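Local structure of peptidase family U32 (Geobacillus thermoleovorans, 4HE6) at residues E42-T47 with V75-F80. The protein is of unknown function; as the C-terminal domain of a putative U32 peptidase it forms a small, all-beta module that probably accompanies a catalytic region. Sequence-based numbering, arbitrary orientation.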
ATOM      1  N   GLU A  42      -8.582 -13.487  -2.741  1.00 12.15           N
ATOM      2  CA  GLU A  42      -7.563 -14.138  -3.582  1.00 11.82           C
ATOM      3  C   GLU A  42      -6.179 -14.087  -2.944  1.00 10.08           C
ATOM      4  O   GLU A  42      -5.282 -14.701  -3.487  1.00 11.12           O
ATOM      5  CB  GLU A  42      -7.480 -13.676  -5.062  1.00 16.38           C
ATOM      6  CG  GLU A  42      -8.838 -13.592  -5.764  1.00 20.07           C
ATOM      7  CD  GLU A  42      -8.793 -13.402  -7.243  1.00 22.95           C
ATOM      8  OE1 GLU A  42      -8.235 -14.315  -7.912  1.00 33.73           O
ATOM      9  OE2 GLU A  42      -9.309 -12.418  -7.807  1.00 35.11           O
ATOM     10  N   ILE A  43      -6.033 -13.388  -1.808  1.00  9.15           N
ATOM     11  CA  ILE A  43      -4.836 -13.479  -0.991  1.00  7.78           C
ATOM     12  C   ILE A  43      -5.186 -13.854   0.444  1.00  7.33           C
ATOM     13  O   ILE A  43      -6.246 -13.439   0.958  1.00  7.59           O
ATOM     14  CB  ILE A  43      -3.963 -12.194  -0.968  1.00  8.12           C
ATOM     15  CG1 ILE A  43      -4.688 -10.978  -0.348  1.00  8.88           C
ATOM     16  CG2 ILE A  43      -3.417 -11.864  -2.337  1.00 10.35           C
ATOM     17  CD1 ILE A  43      -3.759  -9.812  -0.104  1.00 10.00           C
ATOM     18  N   GLU A  44      -4.280 -14.581   1.101  1.00  6.92           N
ATOM     19  CA  GLU A  44      -4.293 -14.586   2.551  1.00  6.98           C
ATOM     20  C   GLU A  44      -3.865 -13.197   3.023  1.00  6.66           C
ATOM     21  O   GLU A  44      -2.814 -12.706   2.587  1.00  7.75           O
ATOM     22  CB  GLU A  44      -3.396 -15.679   3.142  1.00  7.64           C
ATOM     23  CG  GLU A  44      -3.427 -15.666   4.679  1.00  8.17           C
ATOM     24  CD  GLU A  44      -2.493 -16.661   5.298  1.00 10.14           C
ATOM     25  OE1 GLU A  44      -1.343 -16.744   4.860  1.00 14.18           O
ATOM     26  OE2 GLU A  44      -2.955 -17.329   6.262  1.00 15.21           O
ATOM     27  N   ASN A  45      -4.625 -12.576   3.883  1.00  6.64           N
ATOM     28  CA  ASN A  45      -4.233 -11.267   4.395  1.00  6.66           C
ATOM     29  C   ASN A  45      -2.926 -11.376   5.131  1.00  7.17           C
ATOM     30  O   ASN A  45      -2.638 -12.392   5.788  1.00  8.63           O
ATOM     31  CB  ASN A  45      -5.313 -10.770   5.360  1.00  7.41           C
ATOM     32  CG  ASN A  45      -6.671 -10.580   4.761  1.00  7.18           C
ATOM     33  OD1 ASN A  45      -6.882 -10.722   3.542  1.00  7.88           O
ATOM     34  ND2 ASN A  45      -7.635 -10.275   5.603  1.00  8.99           N
ATOM     35  N   PHE A  46      -2.110 -10.320   5.056  1.00  6.71           N
ATOM     36  CA  PHE A  46      -0.814 -10.351   5.716  1.00  7.48           C
ATOM     37  C   PHE A  46      -0.409  -8.943   6.116  1.00  6.76           C
ATOM     38  O   PHE A  46      -0.870  -7.936   5.556  1.00  6.86           O
ATOM     39  CB  PHE A  46       0.265 -10.996   4.829  1.00  8.09           C
ATOM     40  CG  PHE A  46       0.654 -10.179   3.630  1.00  7.54           C
ATOM     41  CD1 PHE A  46       1.724  -9.291   3.636  1.00  8.40           C
ATOM     42  CD2 PHE A  46      -0.068 -10.315   2.441  1.00  7.53           C
ATOM     43  CE1 PHE A  46       2.049  -8.536   2.505  1.00  9.08           C
ATOM     44  CE2 PHE A  46       0.276  -9.590   1.308  1.00  7.53           C
ATOM     45  CZ  PHE A  46       1.332  -8.736   1.327  1.00  8.48           C
ATOM     46  N   THR A  47       0.443  -8.888   7.123  1.00  7.69           N
ATOM     47  CA  THR A  47       0.949  -7.627   7.628  1.00  7.21           C
ATOM     48  C   THR A  47       2.413  -7.445   7.284  1.00  6.16           C
ATOM     49  O   THR A  47       3.137  -8.434   7.094  1.00  8.23           O
ATOM     50  CB  THR A  47       0.772  -7.495   9.160  1.00  8.85           C
ATOM     51  OG1 THR A  47       1.448  -8.590   9.789  1.00 12.09           O
ATOM     52  CG2 THR A  47      -0.688  -7.499   9.532  1.00 13.34           C
ATOM     53  N   VAL A  75       6.800  -4.946  -1.115  1.00  6.07           N
ATOM     54  CA  VAL A  75       5.896  -5.711  -0.270  1.00  6.16           C
ATOM     55  C   VAL A  75       6.408  -7.115  -0.104  1.00  6.30           C
ATOM     56  O   VAL A  75       7.144  -7.680  -0.932  1.00  7.65           O
ATOM     57  CB  VAL A  75       4.441  -5.666  -0.804  1.00  6.28           C
ATOM     58  CG1 VAL A  75       3.909  -4.195  -0.755  1.00  6.71           C
ATOM     59  CG2 VAL A  75       4.321  -6.259  -2.195  1.00  7.13           C
ATOM     60  N   LYS A  76       5.954  -7.751   0.982  1.00  7.15           N
ATOM     61  CA  LYS A  76       6.498  -9.016   1.419  1.00  8.23           C
ATOM     62  C   LYS A  76       5.890 -10.269   0.827  1.00  7.45           C
ATOM     63  O   LYS A  76       6.478 -11.354   0.934  1.00  8.82           O
ATOM     64  CB  LYS A  76       6.392  -9.058   2.979  1.00 11.55           C
ATOM     65  CG  LYS A  76       7.418  -8.158   3.615  1.00 15.02           C
ATOM     66  CD  LYS A  76       8.852  -8.434   3.284  1.00 18.57           C
ATOM     67  CE  LYS A  76       9.345  -9.843   3.523  1.00 25.18           C
ATOM     68  NZ  LYS A  76      10.748 -10.141   3.087  1.00 22.89           N
ATOM     69  N   ARG A  77       4.732 -10.124   0.207  1.00  6.83           N
ATOM     70  CA  ARG A  77       4.084 -11.231  -0.524  1.00  6.80           C
ATOM     71  C   ARG A  77       3.434 -10.656  -1.760  1.00  6.74           C
ATOM     72  O   ARG A  77       3.195  -9.440  -1.802  1.00  7.53           O
ATOM     73  CB  ARG A  77       3.001 -11.902   0.299  1.00  6.86           C
ATOM     74  CG  ARG A  77       3.417 -12.408   1.669  1.00  6.88           C
ATOM     75  CD  ARG A  77       2.283 -13.165   2.291  1.00  7.18           C
ATOM     76  NE  ARG A  77       2.512 -13.624   3.626  1.00  8.55           N
ATOM     77  CZ  ARG A  77       1.688 -14.386   4.317  1.00  8.82           C
ATOM     78  NH1 ARG A  77       0.523 -14.709   3.806  1.00  9.98           N
ATOM     79  NH2 ARG A  77       2.036 -14.762   5.530  1.00 12.99           N
ATOM     80  N   PRO A  78       3.134 -11.498  -2.737  1.00  6.92           N
ATOM     81  CA  PRO A  78       2.428 -11.024  -3.930  1.00  7.35           C
ATOM     82  C   PRO A  78       1.086 -10.429  -3.610  1.00  6.41           C
ATOM     83  O   PRO A  78       0.385 -10.809  -2.646  1.00  8.87           O
ATOM     84  CB  PRO A  78       2.297 -12.279  -4.795  1.00  8.34           C
ATOM     85  CG  PRO A  78       3.503 -13.142  -4.386  1.00  8.61           C
ATOM     86  CD  PRO A  78       3.553 -12.925  -2.874  1.00  7.18           C
ATOM     87  N   LEU A  79       0.696  -9.468  -4.454  1.00  6.90           N
ATOM     88  CA  LEU A  79      -0.561  -8.749  -4.433  1.00  6.72           C
ATOM     89  C   LEU A  79      -1.176  -8.747  -5.815  1.00  7.19           C
ATOM     90  O   LEU A  79      -0.454  -8.819  -6.814  1.00  8.44           O
ATOM     91  CB  LEU A  79      -0.354  -7.294  -3.998  1.00  7.15           C
ATOM     92  CG  LEU A  79       0.139  -7.162  -2.566  1.00  6.78           C
ATOM     93  CD1 LEU A  79       0.552  -5.701  -2.300  1.00  6.97           C
ATOM     94  CD2 LEU A  79      -0.889  -7.601  -1.541  1.00  8.55           C
ATOM     95  N   PHE A  80      -2.500  -8.649  -5.837  1.00  7.85           N
ATOM     96  CA  PHE A  80      -3.183  -8.426  -7.096  1.00  8.22           C
ATOM     97  C   PHE A  80      -3.719  -7.020  -7.177  1.00  7.21           C
ATOM     98  O   PHE A  80      -4.003  -6.400  -6.156  1.00  7.48           O
ATOM     99  CB  PHE A  80      -4.345  -9.392  -7.223  1.00  9.91           C
ATOM    100  CG  PHE A  80      -3.968 -10.814  -7.281  1.00 10.90           C
ATOM    101  CD1 PHE A  80      -4.019 -11.641  -6.188  1.00 15.89           C
ATOM    102  CD2 PHE A  80      -3.528 -11.337  -8.512  1.00 13.19           C
ATOM    103  CE1 PHE A  80      -3.646 -12.965  -6.242  1.00 17.54           C
ATOM    104  CE2 PHE A  80      -3.150 -12.656  -8.584  1.00 13.66           C
ATOM    105  CZ  PHE A  80      -3.211 -13.470  -7.473  1.00 15.40           C
TER
HETATM  106  O   HOH W   1      -0.759 -13.916   1.198  1.00  9.22           O
HETATM  107  O   HOH W   2       0.606 -17.283   6.505  1.00 34.47           O
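Arg77 lies along one face of the Phe46 ring, and its charged end reaches on to Glu44. The methylenes make the apolar contact: Arg77 CB sits 3.9 Å from the centroid of the Phe46 ring, 18° off its normal, a CH-pi contact, while the guanidinium passes over Phe46 CB, its plane only 14° from that of the ring. An extended arginine suits this place, since the CB, CG and CD methylenes cross the ring before the charged guanidinium begins at NE. There Arg77 NH1 gives a salt bridge to Glu44 OE1 at 3.0 Å, nearly straight and close to the guanidinium plane, but on the anti side of the carboxylate. Glu44 reaches it with CG anti to the backbone N (chi1 -180°). One water joins Glu44 O to NH1 and a second joins Glu44 OE1 to NH2, so three hydrogen bonds from NH1 and NH2 help to hold the guanidinium's rotation.

At the edge of the Phe46 ring, Leu79 CD2 lies 3.7 Å from Phe46 CE2 and also touches Ile43 CD1. Beta-branched Ile43 can meet Phe80 as well: Ile43 CG2 lies 3.9 Å from Phe80 CD1, at the ring's edge. Further out, Phe38 of strand 35-39 meets the Phe46 ring and Leu79, while Gln48 accepts a bond from Lys76 N. With an alanine in place of Phe46, the Arg77 methylenes and Leu79 would probably lose their shared surface, and the arginine would be freer to swing from Glu44. The contact thus packs the loop after strand 70-74 against loop 42-45 and the start of strand 46-49, outermost within this chain, with Phe46 and Leu79 buried and a hydrated ion pair at the surface.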